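Local coordinates for 6-carboxyhexanoate--CoA ligase (Aquifex aeolicus, PDB 5TVA), which belongs to the BioW family of ligases and here holds coenzyme A and adenosine monophosphate in neighbouring pockets, at residues V134-K142 / L231-L240; H16-V24 / K34-E42. All coordinates share one frame; numbering follows the deposited sequence.

Contact 1 (V134-K142 / L231-L240). With COA (coenzyme A), chain D.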
loop_
_atom_site.group_PDB
_atom_site.type_symbol
_atom_site.label_atom_id
_atom_site.label_comp_id
_atom_site.label_asym_id
_atom_site.label_seq_id
_atom_site.Cartn_x
_atom_site.Cartn_y
_atom_site.Cartn_z
ATOM N N VAL A 134 4.492 -9.694 2.486
ATOM C CA VAL A 134 5.626 -8.781 2.408
ATOM C C VAL A 134 5.111 -7.360 2.637
ATOM O O VAL A 134 4.013 -7.007 2.195
ATOM C CB VAL A 134 6.345 -8.942 1.052
ATOM C CG1 VAL A 134 7.512 -8.000 0.934
ATOM C CG2 VAL A 134 6.830 -10.371 0.929
ATOM N N ARG A 135 5.893 -6.558 3.347
ATOM C CA ARG A 135 5.529 -5.197 3.700
ATOM C C ARG A 135 6.413 -4.236 2.932
ATOM O O ARG A 135 7.641 -4.338 3.005
ATOM C CB ARG A 135 5.694 -4.942 5.200
ATOM C CG ARG A 135 4.458 -5.102 6.054
ATOM C CD ARG A 135 4.848 -4.931 7.528
ATOM N NE ARG A 135 4.568 -6.142 8.287
ATOM C CZ ARG A 135 5.462 -6.888 8.932
ATOM N NH1 ARG A 135 6.750 -6.566 8.969
ATOM N NH2 ARG A 135 5.041 -7.973 9.559
ATOM N N THR A 136 5.789 -3.304 2.207
ATOM C CA THR A 136 6.529 -2.188 1.629
ATOM C C THR A 136 6.861 -1.193 2.730
ATOM O O THR A 136 5.968 -0.784 3.481
ATOM C CB THR A 136 5.694 -1.501 0.546
ATOM O OG1 THR A 136 5.323 -2.437 -0.470
ATOM C CG2 THR A 136 6.446 -0.332 -0.065
ATOM N N ILE A 137 8.141 -0.809 2.845
ATOM C CA ILE A 137 8.608 0.126 3.874
ATOM C C ILE A 137 9.670 1.025 3.259
ATOM O O ILE A 137 9.995 0.915 2.074
ATOM C CB ILE A 137 9.157 -0.572 5.145
ATOM C CG1 ILE A 137 10.381 -1.448 4.857
ATOM C CG2 ILE A 137 8.055 -1.409 5.876
ATOM C CD1 ILE A 137 11.175 -1.752 6.136
ATOM N N HIS A 138 10.192 1.945 4.076
ATOM C CA HIS A 138 11.330 2.792 3.692
ATOM C C HIS A 138 11.000 3.643 2.471
ATOM O O HIS A 138 11.778 3.740 1.514
ATOM C CB HIS A 138 12.592 1.961 3.441
ATOM C CG HIS A 138 13.242 1.451 4.685
ATOM N ND1 HIS A 138 12.998 1.988 5.932
ATOM C CD2 HIS A 138 14.154 0.471 4.873
ATOM C CE1 HIS A 138 13.720 1.350 6.835
ATOM N NE2 HIS A 138 14.435 0.426 6.217
ATOM N N PHE A 139 9.824 4.257 2.512
ATOM C CA PHE A 139 9.371 5.191 1.492
ATOM C C PHE A 139 8.730 6.375 2.200
ATOM O O PHE A 139 8.170 6.222 3.288
ATOM C CB PHE A 139 8.363 4.530 0.525
ATOM C CG PHE A 139 7.071 4.192 1.169
ATOM C CD1 PHE A 139 6.021 5.145 1.224
ATOM C CD2 PHE A 139 6.885 2.957 1.758
ATOM C CE1 PHE A 139 4.819 4.856 1.868
ATOM C CE2 PHE A 139 5.691 2.649 2.374
ATOM C CZ PHE A 139 4.641 3.621 2.443
ATOM N N ASP A 140 8.816 7.552 1.579
ATOM C CA ASP A 140 8.122 8.738 2.071
ATOM C C ASP A 140 8.072 9.774 0.957
ATOM O O ASP A 140 8.884 9.740 0.019
ATOM C CB ASP A 140 8.810 9.312 3.324
ATOM C CG ASP A 140 7.898 10.269 4.128
ATOM O OD1 ASP A 140 6.694 10.387 3.803
ATOM O OD2 ASP A 140 8.391 10.858 5.117
ATOM N N TRP A 141 7.081 10.668 1.048
ATOM C CA TRP A 141 7.095 11.896 0.252
ATOM C C TRP A 141 8.285 12.751 0.659
ATOM O O TRP A 141 8.508 12.992 1.846
ATOM C CB TRP A 141 5.804 12.724 0.446
ATOM C CG TRP A 141 4.542 12.070 -0.018
ATOM C CD1 TRP A 141 3.590 11.492 0.761
ATOM C CD2 TRP A 141 4.113 11.898 -1.370
ATOM N NE1 TRP A 141 2.593 10.968 -0.022
ATOM C CE2 TRP A 141 2.888 11.214 -1.334
ATOM C CE3 TRP A 141 4.660 12.239 -2.613
ATOM C CZ2 TRP A 141 2.175 10.885 -2.493
ATOM C CZ3 TRP A 141 3.955 11.914 -3.764
ATOM C CH2 TRP A 141 2.724 11.245 -3.696
ATOM N N LYS A 142 9.028 13.232 -0.335
ATOM C CA LYS A 142 10.141 14.141 -0.079
ATOM C C LYS A 142 9.722 15.343 0.770
ATOM O O LYS A 142 10.418 15.723 1.722
ATOM C CB LYS A 142 10.723 14.610 -1.413
ATOM C CG LYS A 142 11.841 15.623 -1.273
ATOM C CD LYS A 142 12.608 15.721 -2.575
ATOM C CE LYS A 142 13.924 16.425 -2.363
ATOM N NZ LYS A 142 14.756 15.618 -1.440
ATOM N N LEU A 231 11.363 -3.594 -2.161
ATOM C CA LEU A 231 10.215 -3.223 -1.343
ATOM C C LEU A 231 10.611 -3.027 0.115
ATOM O O LEU A 231 10.051 -2.163 0.802
ATOM C CB LEU A 231 9.112 -4.283 -1.450
ATOM C CG LEU A 231 8.445 -4.501 -2.807
ATOM C CD1 LEU A 231 7.601 -5.780 -2.798
ATOM C CD2 LEU A 231 7.606 -3.286 -3.161
ATOM N N THR A 232 11.564 -3.835 0.617
ATOM C CA THR A 232 11.783 -3.918 2.050
ATOM C C THR A 232 13.056 -3.237 2.529
ATOM O O THR A 232 13.197 -3.028 3.741
ATOM C CB THR A 232 11.776 -5.388 2.513
ATOM O OG1 THR A 232 12.897 -6.125 1.959
ATOM C CG2 THR A 232 10.477 -6.051 2.115
ATOM N N GLN A 233 13.957 -2.844 1.626
ATOM C CA GLN A 233 15.253 -2.319 2.030
ATOM C C GLN A 233 15.620 -1.005 1.343
ATOM O O GLN A 233 16.270 -0.161 1.955
ATOM C CB GLN A 233 16.358 -3.368 1.770
ATOM C CG GLN A 233 16.165 -4.668 2.569
ATOM C CD GLN A 233 17.367 -5.651 2.516
ATOM O OE1 GLN A 233 18.370 -5.427 1.825
ATOM N NE2 GLN A 233 17.246 -6.747 3.251
ATOM N N LYS A 234 15.258 -0.799 0.086
ATOM C CA LYS A 234 15.716 0.412 -0.576
ATOM C C LYS A 234 14.949 1.640 -0.052
ATOM O O LYS A 234 13.753 1.572 0.242
ATOM C CB LYS A 234 15.566 0.263 -2.085
ATOM C CG LYS A 234 16.170 1.412 -2.875
ATOM C CD LYS A 234 16.215 1.100 -4.359
ATOM C CE LYS A 234 16.447 2.364 -5.172
ATOM N NZ LYS A 234 17.680 3.081 -4.766
ATOM N N VAL A 235 15.655 2.755 0.106
ATOM C CA VAL A 235 15.103 3.965 0.704
ATOM C C VAL A 235 14.788 4.940 -0.420
ATOM O O VAL A 235 15.690 5.361 -1.160
ATOM C CB VAL A 235 16.066 4.582 1.734
ATOM C CG1 VAL A 235 15.497 5.891 2.277
ATOM C CG2 VAL A 235 16.303 3.620 2.883
ATOM N N VAL A 236 13.507 5.276 -0.564
ATOM C CA VAL A 236 13.011 6.078 -1.679
ATOM C C VAL A 236 12.226 7.268 -1.145
ATOM O O VAL A 236 11.257 7.091 -0.401
ATOM C CB VAL A 236 12.125 5.246 -2.617
ATOM C CG1 VAL A 236 11.540 6.134 -3.693
ATOM C CG2 VAL A 236 12.931 4.128 -3.221
ATOM N N LEU A 237 12.640 8.472 -1.530
ATOM C CA LEU A 237 11.849 9.681 -1.357
ATOM C C LEU A 237 11.131 9.979 -2.663
ATOM O O LEU A 237 11.740 9.931 -3.732
ATOM C CB LEU A 237 12.717 10.879 -0.975
ATOM C CG LEU A 237 13.549 10.766 0.296
ATOM C CD1 LEU A 237 14.284 12.052 0.505
ATOM C CD2 LEU A 237 12.667 10.457 1.491
ATOM N N ILE A 238 9.844 10.302 -2.570
ATOM C CA ILE A 238 8.999 10.548 -3.732
ATOM C C ILE A 238 8.699 12.033 -3.809
ATOM O O ILE A 238 8.254 12.633 -2.823
ATOM C CB ILE A 238 7.704 9.734 -3.660
ATOM C CG1 ILE A 238 8.062 8.251 -3.566
ATOM C CG2 ILE A 238 6.833 10.059 -4.853
ATOM C CD1 ILE A 238 6.999 7.417 -2.904
ATOM N N GLU A 239 8.967 12.618 -4.973
ATOM C CA GLU A 239 8.869 14.046 -5.238
ATOM C C GLU A 239 7.670 14.278 -6.140
ATOM O O GLU A 239 7.571 13.667 -7.212
ATOM C CB GLU A 239 10.139 14.543 -5.932
ATOM C CG GLU A 239 10.455 16.011 -5.784
ATOM C CD GLU A 239 11.918 16.288 -6.150
ATOM O OE1 GLU A 239 12.518 15.440 -6.843
ATOM O OE2 GLU A 239 12.470 17.347 -5.752
ATOM N N LEU A 240 6.759 15.142 -5.704
ATOM C CA LEU A 240 5.543 15.384 -6.466
ATOM C C LEU A 240 5.835 16.295 -7.655
ATOM O O LEU A 240 6.428 17.361 -7.490
ATOM C CB LEU A 240 4.450 15.996 -5.584
ATOM C CG LEU A 240 3.079 15.952 -6.261
ATOM C CD1 LEU A 240 2.769 14.545 -6.705
ATOM C CD2 LEU A 240 1.970 16.496 -5.390
HETATM N N1A COA D . 0.338 -4.573 9.955
HETATM C C2A COA D . 0.309 -5.542 10.882
HETATM N N3A COA D . 1.355 -5.789 11.661
HETATM C C4A COA D . 2.494 -5.083 11.520
HETATM C C5A COA D . 2.566 -4.067 10.564
HETATM C C6A COA D . 1.414 -3.833 9.771
HETATM N N6A COA D . 1.457 -2.747 8.709
HETATM N N7A COA D . 3.776 -3.507 10.630
HETATM C C8A COA D . 4.456 -4.129 11.574
HETATM N N9A COA D . 3.685 -5.058 12.142
HETATM C C1B COA D . 4.265 -5.959 13.181
HETATM C C2B COA D . 3.756 -6.957 13.774
HETATM O O2B COA D . 2.992 -7.863 12.916
HETATM C C3B COA D . 5.271 -7.644 13.970
HETATM O O3B COA D . 5.696 -8.056 12.644
HETATM P P3B COA D . 5.854 -9.606 12.015
HETATM O O7A COA D . 7.138 -9.613 11.243
HETATM O O8A COA D . 5.873 -10.675 13.065
HETATM O O9A COA D . 4.737 -9.917 11.054
HETATM C C4B COA D . 6.013 -6.683 14.444
HETATM O O4B COA D . 5.187 -5.366 14.270
HETATM C C5B COA D . 7.440 -6.495 13.737
HETATM O O5B COA D . 7.311 -5.813 12.537
HETATM P P1A COA D . 8.440 -4.743 11.917
HETATM O O1A COA D . 8.843 -5.206 10.510
HETATM O O2A COA D . 9.659 -4.591 12.795
HETATM O O3A COA D . 7.688 -3.289 11.741
HETATM P P2A COA D . 8.402 -1.764 11.703
HETATM O O4A COA D . 8.633 -1.365 13.167
HETATM O O5A COA D . 9.779 -1.807 11.024
HETATM O O6A COA D . 7.318 -0.720 10.936
HETATM C CBP COA D . 5.492 0.023 9.266
HETATM C CCP COA D . 6.585 -1.071 9.719
HETATM C CDP COA D . 4.283 -0.019 10.238
HETATM C CEP COA D . 6.078 1.437 9.468
HETATM C CAP COA D . 5.023 -0.227 7.728
HETATM O OAP COA D . 3.842 -0.932 7.631
HETATM C C9P COA D . 4.799 1.051 6.872
HETATM O O9P COA D . 5.686 1.525 6.195
HETATM N N8P COA D . 3.497 1.712 6.850
HETATM C C7P COA D . 3.261 2.960 6.055
HETATM C C6P COA D . 2.222 2.772 4.958
HETATM C C5P COA D . 0.783 2.397 5.460
HETATM O O5P COA D . 0.608 1.545 6.246
HETATM N N4P COA D . -0.370 3.141 4.891
HETATM C C3P COA D . -1.774 2.820 5.377
HETATM C C2P COA D . -2.776 3.432 4.391
HETATM S S1P COA D . -2.276 2.802 2.759
#

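Contact 2 (H16-V24 / K34-E42). With COA (coenzyme A), chain D.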
loop_
_atom_site.group_PDB
_atom_site.type_symbol
_atom_site.label_atom_id
_atom_site.label_comp_id
_atom_site.label_asym_id
_atom_site.label_seq_id
_atom_site.Cartn_x
_atom_site.Cartn_y
_atom_site.Cartn_z
ATOM N N HIS A 16 -3.026 -4.856 15.690
ATOM C CA HIS A 16 -2.363 -3.711 15.073
ATOM C C HIS A 16 -3.381 -2.610 14.759
ATOM O O HIS A 16 -4.358 -2.840 14.042
ATOM C CB HIS A 16 -1.638 -4.183 13.805
ATOM C CG HIS A 16 -0.947 -3.090 13.039
ATOM N ND1 HIS A 16 0.380 -2.763 13.240
ATOM C CD2 HIS A 16 -1.388 -2.274 12.050
ATOM C CE1 HIS A 16 0.720 -1.786 12.416
ATOM N NE2 HIS A 16 -0.334 -1.469 11.684
ATOM N N VAL A 17 -3.173 -1.413 15.297
ATOM C CA VAL A 17 -4.126 -0.328 15.109
ATOM C C VAL A 17 -3.522 0.874 14.412
ATOM O O VAL A 17 -4.268 1.785 14.025
ATOM C CB VAL A 17 -4.767 0.107 16.448
ATOM C CG1 VAL A 17 -5.453 -1.084 17.124
ATOM C CG2 VAL A 17 -3.716 0.735 17.379
ATOM N N SER A 18 -2.206 0.915 14.226
ATOM C CA SER A 18 -1.612 2.096 13.618
ATOM C C SER A 18 -0.180 1.786 13.207
ATOM O O SER A 18 0.476 0.915 13.785
ATOM C CB SER A 18 -1.651 3.291 14.570
ATOM O OG SER A 18 -1.225 4.466 13.901
ATOM N N GLY A 19 0.298 2.520 12.214
ATOM C CA GLY A 19 1.648 2.326 11.716
ATOM C C GLY A 19 1.962 3.335 10.632
ATOM O O GLY A 19 1.108 3.633 9.793
ATOM N N ALA A 20 3.174 3.877 10.640
ATOM C CA ALA A 20 3.519 4.955 9.725
ATOM C C ALA A 20 5.029 5.102 9.742
ATOM O O ALA A 20 5.691 4.704 10.701
ATOM C CB ALA A 20 2.845 6.286 10.126
ATOM N N GLU A 21 5.556 5.709 8.685
ATOM C CA GLU A 21 6.976 5.978 8.564
ATOM C C GLU A 21 7.178 7.379 8.011
ATOM O O GLU A 21 6.413 7.832 7.148
ATOM C CB GLU A 21 7.672 4.942 7.657
ATOM C CG GLU A 21 9.155 5.217 7.412
ATOM C CD GLU A 21 9.875 4.010 6.788
ATOM O OE1 GLU A 21 9.209 2.988 6.520
ATOM O OE2 GLU A 21 11.113 4.079 6.607
ATOM N N ARG A 22 8.189 8.068 8.541
ATOM C CA ARG A 22 8.652 9.351 8.031
ATOM C C ARG A 22 10.165 9.296 7.840
ATOM O O ARG A 22 10.882 8.723 8.665
ATOM C CB ARG A 22 8.296 10.497 8.997
ATOM C CG ARG A 22 6.805 10.595 9.293
ATOM C CD ARG A 22 6.046 11.309 8.179
ATOM N NE ARG A 22 4.615 11.406 8.514
ATOM C CZ ARG A 22 3.708 10.485 8.195
ATOM N NH1 ARG A 22 4.064 9.405 7.494
ATOM N NH2 ARG A 22 2.442 10.652 8.548
ATOM N N ILE A 23 10.654 9.907 6.766
ATOM C CA ILE A 23 12.081 9.969 6.482
ATOM C C ILE A 23 12.409 11.438 6.327
ATOM O O ILE A 23 11.935 12.080 5.385
ATOM C CB ILE A 23 12.461 9.190 5.212
ATOM C CG1 ILE A 23 11.907 7.778 5.281
ATOM C CG2 ILE A 23 13.957 9.207 5.014
ATOM C CD1 ILE A 23 12.093 6.994 4.006
ATOM N N VAL A 24 13.213 11.979 7.243
ATOM C CA VAL A 24 13.380 13.422 7.355
ATOM C C VAL A 24 14.818 13.757 7.736
ATOM O O VAL A 24 15.580 12.906 8.213
ATOM C CB VAL A 24 12.403 14.041 8.393
ATOM C CG1 VAL A 24 10.954 13.730 8.031
ATOM C CG2 VAL A 24 12.710 13.544 9.805
ATOM N N LYS A 34 7.044 13.382 17.188
ATOM C CA LYS A 34 5.820 13.884 17.811
ATOM C C LYS A 34 4.593 13.509 16.985
ATOM O O LYS A 34 3.575 13.073 17.535
ATOM C CB LYS A 34 5.914 15.405 18.014
ATOM C CG LYS A 34 6.895 15.829 19.126
ATOM C CD LYS A 34 7.508 17.217 18.857
ATOM C CE LYS A 34 6.542 18.354 19.205
ATOM N NZ LYS A 34 7.123 19.694 18.894
ATOM N N GLU A 35 4.677 13.637 15.657
ATOM C CA GLU A 35 3.517 13.311 14.825
ATOM C C GLU A 35 3.131 11.847 14.978
ATOM O O GLU A 35 1.961 11.533 15.214
ATOM C CB GLU A 35 3.786 13.641 13.355
ATOM C CG GLU A 35 2.552 13.461 12.464
ATOM C CD GLU A 35 2.874 13.167 10.994
ATOM O OE1 GLU A 35 4.043 13.295 10.572
ATOM O OE2 GLU A 35 1.935 12.819 10.251
ATOM N N LEU A 36 4.115 10.928 14.904
ATOM C CA LEU A 36 3.770 9.512 14.936
ATOM C C LEU A 36 3.354 9.078 16.335
ATOM O O LEU A 36 2.508 8.191 16.491
ATOM C CB LEU A 36 4.954 8.655 14.428
ATOM C CG LEU A 36 5.416 8.985 13.008
ATOM C CD1 LEU A 36 6.346 7.926 12.429
ATOM C CD2 LEU A 36 4.209 9.208 12.090
ATOM N N LEU A 37 3.983 9.639 17.367
ATOM C CA LEU A 37 3.545 9.345 18.727
ATOM C C LEU A 37 2.079 9.731 18.929
ATOM O O LEU A 37 1.333 9.051 19.650
ATOM C CB LEU A 37 4.436 10.087 19.723
ATOM C CG LEU A 37 4.001 9.954 21.181
ATOM C CD1 LEU A 37 4.102 8.522 21.697
ATOM C CD2 LEU A 37 4.761 10.953 22.068
ATOM N N ASN A 38 1.642 10.795 18.275
ATOM C CA ASN A 38 0.273 11.277 18.426
ATOM C C ASN A 38 -0.696 10.570 17.496
ATOM O O ASN A 38 -1.899 10.824 17.593
ATOM C CB ASN A 38 0.220 12.790 18.161
ATOM C CG ASN A 38 -1.098 13.426 18.623
ATOM O OD1 ASN A 38 -1.441 13.363 19.793
ATOM N ND2 ASN A 38 -1.841 14.001 17.699
ATOM N N ARG A 39 -0.198 9.683 16.605
ATOM C CA ARG A 39 -1.046 9.169 15.525
ATOM C C ARG A 39 -2.176 8.267 16.007
ATOM O O ARG A 39 -3.327 8.492 15.599
ATOM C CB ARG A 39 -0.187 8.460 14.465
ATOM C CG ARG A 39 -1.003 7.953 13.239
ATOM C CD ARG A 39 -0.097 7.371 12.134
ATOM N NE ARG A 39 -0.827 6.837 10.975
ATOM C CZ ARG A 39 -1.141 7.562 9.899
ATOM N NH1 ARG A 39 -0.821 8.852 9.851
ATOM N NH2 ARG A 39 -1.780 7.010 8.874
ATOM N N PRO A 40 -1.948 7.214 16.785
ATOM C CA PRO A 40 -3.092 6.394 17.204
ATOM C C PRO A 40 -3.862 7.015 18.365
ATOM O O PRO A 40 -3.298 7.675 19.236
ATOM C CB PRO A 40 -2.453 5.063 17.616
ATOM C CG PRO A 40 -1.068 5.415 18.000
ATOM C CD PRO A 40 -0.658 6.630 17.210
ATOM N N LYS A 41 -5.173 6.755 18.383
ATOM C CA LYS A 41 -6.038 7.265 19.448
ATOM C C LYS A 41 -5.837 6.485 20.744
ATOM O O LYS A 41 -5.572 7.067 21.808
ATOM C CB LYS A 41 -7.515 7.209 19.008
ATOM C CG LYS A 41 -7.904 8.030 17.768
ATOM C CD LYS A 41 -6.829 9.157 17.530
ATOM C CE LYS A 41 -6.725 10.313 18.599
ATOM N NZ LYS A 41 -5.326 10.889 18.660
ATOM N N GLU A 42 -5.980 5.165 20.676
ATOM C CA GLU A 42 -5.808 4.266 21.810
ATOM C C GLU A 42 -4.783 3.216 21.414
ATOM O O GLU A 42 -4.793 2.759 20.275
ATOM C CB GLU A 42 -7.144 3.585 22.194
ATOM C CG GLU A 42 -7.327 3.237 23.679
ATOM C CD GLU A 42 -6.801 4.318 24.610
ATOM O OE1 GLU A 42 -5.841 4.027 25.374
ATOM O OE2 GLU A 42 -7.355 5.447 24.589
HETATM N N1A COA D . 0.338 -4.573 9.955
HETATM C C2A COA D . 0.309 -5.542 10.882
HETATM N N3A COA D . 1.355 -5.789 11.661
HETATM C C4A COA D . 2.494 -5.083 11.520
HETATM C C5A COA D . 2.566 -4.067 10.564
HETATM C C6A COA D . 1.414 -3.833 9.771
HETATM N N6A COA D . 1.457 -2.747 8.709
HETATM N N7A COA D . 3.776 -3.507 10.630
HETATM C C8A COA D . 4.456 -4.129 11.574
HETATM N N9A COA D . 3.685 -5.058 12.142
HETATM C C1B COA D . 4.265 -5.959 13.181
HETATM C C2B COA D . 3.756 -6.957 13.774
HETATM O O2B COA D . 2.992 -7.863 12.916
HETATM C C3B COA D . 5.271 -7.644 13.970
HETATM O O3B COA D . 5.696 -8.056 12.644
HETATM P P3B COA D . 5.854 -9.606 12.015
HETATM O O7A COA D . 7.138 -9.613 11.243
HETATM O O8A COA D . 5.873 -10.675 13.065
HETATM O O9A COA D . 4.737 -9.917 11.054
HETATM C C4B COA D . 6.013 -6.683 14.444
HETATM O O4B COA D . 5.187 -5.366 14.270
HETATM C C5B COA D . 7.440 -6.495 13.737
HETATM O O5B COA D . 7.311 -5.813 12.537
HETATM P P1A COA D . 8.440 -4.743 11.917
HETATM O O1A COA D . 8.843 -5.206 10.510
HETATM O O2A COA D . 9.659 -4.591 12.795
HETATM O O3A COA D . 7.688 -3.289 11.741
HETATM P P2A COA D . 8.402 -1.764 11.703
HETATM O O4A COA D . 8.633 -1.365 13.167
HETATM O O5A COA D . 9.779 -1.807 11.024
HETATM O O6A COA D . 7.318 -0.720 10.936
HETATM C CBP COA D . 5.492 0.023 9.266
HETATM C CCP COA D . 6.585 -1.071 9.719
HETATM C CDP COA D . 4.283 -0.019 10.238
HETATM C CEP COA D . 6.078 1.437 9.468
HETATM C CAP COA D . 5.023 -0.227 7.728
HETATM O OAP COA D . 3.842 -0.932 7.631
HETATM C C9P COA D . 4.799 1.051 6.872
HETATM O O9P COA D . 5.686 1.525 6.195
HETATM N N8P COA D . 3.497 1.712 6.850
HETATM C C7P COA D . 3.261 2.960 6.055
HETATM C C6P COA D . 2.222 2.772 4.958
HETATM C C5P COA D . 0.783 2.397 5.460
HETATM O O5P COA D . 0.608 1.545 6.246
HETATM N N4P COA D . -0.370 3.141 4.891
HETATM C C3P COA D . -1.774 2.820 5.377
HETATM C C2P COA D . -2.776 3.432 4.391
HETATM S S1P COA D . -2.276 2.802 2.759
HETATM O O HOH W 1 -2.056 3.873 10.686
#

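Contact 1 (V134-K142 / L231-L240)
Phe139, Asp140 and Trp141 run beside Val236, Leu237 and Ile238 as paired parallel strands: 139-141 is an edge, and 236-239 the middle, of a three-stranded parallel sheet completed by 57-60. The pairing is a worked example of how parallel strands bond through alternate residues. Val236 N reaches His138 O, Asp140 N reaches Val236 O, Ile238 N gives to Asp140 O and Lys142 N to Ile238 O (2.7 Å). Ahead of the strands, a nearly straight bond from Ile137 N to Leu231 O (3.1 Å, 173° at the hydrogen) ties the incoming loop to the C-terminal part of helix 224-233.

Apolar contacts flank this backbone. The indole of Trp141 lies obliquely against Ile238, CZ3 touching CG2 at 3.6 Å, while its NE1 is bonded to Val161 O on helix 158-173. Beside helix 224-233, Val134 CG1 meets Thr232 CG2 at 3.7 Å, the two side chains crossing at about a right angle.

The same loop serves both ligands. Thr136 N bonds to adenosine monophosphate, and the five-membered ring of the coenzyme A adenine (N7A and C8A) covers one face of the Arg135 guanidinium, offset toward the guanidinium rim. In Phe139, CG sits between the backbone N and the carbonyl carbon (chi1 68°), which carries the ring away from 231-240 and brings its edge atom CZ within 3.6 Å of C6P of coenzyme A.

Contact 2 (H16-V24 / K34-E42)
Ser18 and Ala20, in strand 15-25, turn their side chains toward Pro40 and Leu36, at CA separations of 5.8 Å and 6.9 Å, in a strand that carries a classic beta bulge where Val17 and Ser18 both face Ala10. The partner segment is the last turn of helix 29-37 and the loop after it, part of the beta-alpha-beta crossover that leads on to strand 45-52.

Arg22 and Glu35 provide the main polar grip. The arginine holds the carboxylate side-on, NE to Glu35 OE1 at 2.9 Å and NH2 to Glu35 OE2 at 2.8 Å, in a two-pronged salt bridge. The flat groups are not coplanar but turned 46° apart: both oxygens lie near the guanidinium plane, whereas OE2 is approached from above the carboxylate. A bend at chi2 (-80°) folds the Arg22 chain back, and Leu36 CD2 sits 4.0 Å above the centre of its guanidinium. The third nitrogen, NH1, bonds to the backbone O of Glu21.

Apolar contacts continue along the strand. Ser18 CB meets Pro40 CB at 3.6 Å, and the methyl of Ala20 touches both Leu36 CD2 and Arg39 CD, with the Arg39 guanidinium turning one face to it. A water accepts from both Gly19 N and Arg39 NE and so links the strand to the extended arginine. On the other side of the strand, the His16 ring lies nearly parallel to the six-membered ring of the coenzyme A adenine, with N1A 3.5 Å above the imidazole centre.

Three bonds, two to Glu35 and one to Glu21 O, together with the Leu36 methyl hold the Arg22 plane in its rotation. Arg22 NH2 stands 3.9 Å from Arg39 NH1, a closeness of like charges that Glu35 on Arg22 and Asp162 on Arg39 probably offset.

In the fold
Contact 2 closes before contact 1 opens along the chain, and their centres lie 16 Å apart. They belong to different sheets: contact 2 joins an edge strand of the antiparallel sheet 15-25, 3-12, 45-52 to its crossover helix, whereas contact 1 pairs two of the three strands of the parallel sheet, one of them the C-terminal strand. Strand 15-25 connects the two. Glu21 OE1 probably accepts a hydrogen bond from His138 N (2.8 Å), and Asp140 OD2 one from Ile23 N (3.0 Å). Coenzyme A touches both contacts, meeting the N-terminal strand 15-25 and, in the middle of the chain, the loop and strand start at 135-139; contact 1 also contributes to the adenosine monophosphate pocket.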